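Local coordinates for dual function macrocyclase-peptidase POPB (Galerina marginata, PDB 5N4B), which cleaves peptide bonds after proline and closes peptide precursors into macrocycles during biosynthesis of the amanitin toxins, at residues Q278-S283 against N309-D314. The protein carries 1 engineered substitution. Sequence-based numbering, arbitrary orientation.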
loop_
_atom_site.group_PDB
_atom_site.type_symbol
_atom_site.label_atom_id
_atom_site.label_comp_id
_atom_site.label_asym_id
_atom_site.label_seq_id
_atom_site.Cartn_x
_atom_site.Cartn_y
_atom_site.Cartn_z
ATOM N N GLN A 278 1.201 8.449 -18.521
ATOM C CA GLN A 278 2.648 8.408 -18.321
ATOM C C GLN A 278 3.041 9.093 -17.024
ATOM O O GLN A 278 2.521 10.164 -16.689
ATOM C CB GLN A 278 3.415 9.072 -19.451
ATOM C CG GLN A 278 2.937 8.607 -20.842
ATOM C CD GLN A 278 3.764 9.119 -21.983
ATOM O OE1 GLN A 278 5.000 9.213 -21.902
ATOM N NE2 GLN A 278 3.081 9.464 -23.059
ATOM N N PHE A 279 3.980 8.471 -16.320
ATOM C CA PHE A 279 4.450 8.920 -15.015
ATOM C C PHE A 279 5.963 9.015 -15.057
ATOM O O PHE A 279 6.635 8.069 -15.497
ATOM C CB PHE A 279 4.044 7.955 -13.894
ATOM C CG PHE A 279 2.582 7.587 -13.902
ATOM C CD1 PHE A 279 2.153 6.497 -14.647
ATOM C CD2 PHE A 279 1.650 8.324 -13.191
ATOM C CE1 PHE A 279 0.787 6.129 -14.672
ATOM C CE2 PHE A 279 0.277 7.970 -13.248
ATOM C CZ PHE A 279 -0.130 6.904 -13.972
ATOM N N LYS A 280 6.508 10.095 -14.555
ATOM C CA LYS A 280 7.979 10.270 -14.527
ATOM C C LYS A 280 8.606 10.066 -13.150
ATOM O O LYS A 280 9.836 9.961 -13.065
ATOM C CB LYS A 280 8.367 11.645 -15.075
ATOM C CG LYS A 280 7.911 12.820 -14.262
ATOM C CD LYS A 280 8.547 14.093 -14.778
ATOM C CE LYS A 280 8.141 15.276 -13.902
ATOM N NZ LYS A 280 8.770 16.540 -14.422
ATOM N N ASP A 281 7.814 10.017 -12.096
ATOM C CA ASP A 281 8.251 9.960 -10.701
ATOM C C ASP A 281 7.024 9.599 -9.853
ATOM O O ASP A 281 6.007 9.144 -10.402
ATOM C CB ASP A 281 8.863 11.317 -10.287
ATOM C CG ASP A 281 7.901 12.487 -10.397
ATOM O OD1 ASP A 281 6.686 12.334 -10.303
ATOM O OD2 ASP A 281 8.342 13.660 -10.569
ATOM N N THR A 282 7.101 9.750 -8.545
ATOM C CA THR A 282 6.019 9.413 -7.659
ATOM C C THR A 282 5.158 10.526 -7.271
ATOM O O THR A 282 4.379 10.422 -6.345
ATOM C CB THR A 282 6.537 8.749 -6.380
ATOM O OG1 THR A 282 7.455 9.596 -5.733
ATOM C CG2 THR A 282 7.135 7.515 -6.706
ATOM N N SER A 283 5.322 11.641 -7.925
ATOM C CA SER A 283 4.516 12.719 -7.755
ATOM C C SER A 283 3.247 12.202 -8.522
ATOM O O SER A 283 3.289 11.376 -9.462
ATOM C CB SER A 283 5.073 14.021 -8.332
ATOM O OG SER A 283 4.794 14.132 -9.656
ATOM N N ASN A 309 -0.108 16.938 -22.193
ATOM C CA ASN A 309 1.234 16.663 -22.673
ATOM C C ASN A 309 2.327 17.402 -21.908
ATOM O O ASN A 309 3.460 17.476 -22.391
ATOM C CB ASN A 309 1.351 16.941 -24.165
ATOM C CG ASN A 309 2.446 16.171 -24.798
ATOM O OD1 ASN A 309 2.712 15.016 -24.447
ATOM N ND2 ASN A 309 3.121 16.814 -25.760
ATOM N N GLU A 310 2.040 17.874 -20.708
ATOM C CA GLU A 310 3.056 18.353 -19.778
ATOM C C GLU A 310 2.683 17.821 -18.406
ATOM O O GLU A 310 1.505 17.568 -18.123
ATOM C CB GLU A 310 3.121 19.894 -19.752
ATOM C CG GLU A 310 1.749 20.521 -19.519
ATOM C CD GLU A 310 1.752 22.030 -19.178
ATOM O OE1 GLU A 310 2.658 22.758 -19.655
ATOM O OE2 GLU A 310 0.857 22.467 -18.396
ATOM N N TYR A 311 3.696 17.603 -17.583
ATOM C CA TYR A 311 3.538 17.144 -16.210
ATOM C C TYR A 311 3.148 18.320 -15.331
ATOM O O TYR A 311 3.970 19.193 -15.039
ATOM C CB TYR A 311 4.836 16.500 -15.707
ATOM C CG TYR A 311 5.071 15.116 -16.281
ATOM C CD1 TYR A 311 4.387 14.016 -15.767
ATOM C CD2 TYR A 311 5.949 14.909 -17.334
ATOM C CE1 TYR A 311 4.568 12.758 -16.270
ATOM C CE2 TYR A 311 6.156 13.648 -17.861
ATOM C CZ TYR A 311 5.473 12.570 -17.320
ATOM O OH TYR A 311 5.648 11.310 -17.829
ATOM N N ALA A 312 1.913 18.311 -14.854
ATOM C CA ALA A 312 1.407 19.402 -14.016
ATOM C C ALA A 312 0.368 18.944 -12.995
ATOM O O ALA A 312 0.228 19.563 -11.935
ATOM C CB ALA A 312 0.813 20.505 -14.858
ATOM N N ALA A 313 -0.359 17.866 -13.281
ATOM C CA ALA A 313 -1.466 17.480 -12.429
ATOM C C ALA A 313 -1.762 15.998 -12.620
ATOM O O ALA A 313 -1.278 15.360 -13.565
ATOM C CB ALA A 313 -2.701 18.331 -12.766
ATOM N N ASP A 314 -2.579 15.470 -11.719
ATOM C CA ASP A 314 -3.059 14.087 -11.729
ATOM C C ASP A 314 -4.341 14.034 -12.550
ATOM O O ASP A 314 -5.236 14.853 -12.329
ATOM C CB ASP A 314 -3.346 13.755 -10.254
ATOM C CG ASP A 314 -3.813 12.325 -9.972
ATOM O OD1 ASP A 314 -4.276 11.626 -10.875
ATOM O OD2 ASP A 314 -3.759 11.923 -8.772
#
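Lys280 and Tyr311 have the nearest CA atoms across the two segments, yet these are 8.4 Å apart, and no hydrogen bond joins the segments. Residues 278-279 finish a strand before the chain turns into a loop, whereas 309-314 is irregular throughout, so the gap is bridged mainly by the Tyr311 side chain reaching across to the end of the strand. Its phenol ring lies beneath the aliphatic part of Lys280, whose CG sits 3.8 Å from the ring centroid and only 7° off the ring normal, a CH-pi contact over the face. With chi1 at 65°, CG of Lys280 is placed between the backbone N and the carbonyl carbon, and the extended chain beyond it runs antiparallel to the tyrosine: Lys280 CB is 3.8 Å from Tyr311 CZ, while Lys280 CE passes 3.9 Å from Tyr311 CG.

Both segments belong to the seven-bladed beta-propeller of this prolyl oligopeptidase. Segment 278-283 leaves the second strand of a four-stranded blade, and 309-314 carries the chain from the last strand of that blade to the first of the next. Thr282 OG1 hydrogen-bonds Ser622 OG and Ala619 O, which puts the first loop against the peptidase domain.

At the hydroxyl end of the ring, Gln278 O approaches Tyr311 CE1 obliquely at 3.3 Å, and Gln278 CB lies 3.6 Å from Tyr311 OH. Phe279 takes part through its backbone, with CA at the ring edge, and its CB points away from 309-314. Trp261 adds an edge-to-face contact to Tyr311. Beyond the ring, Asp281 OD1 accepts from Ser283 N (2.8 Å) in an Asx turn, and Ser283 OG donates to the same oxygen on its syn side, so OD1 accepts twice.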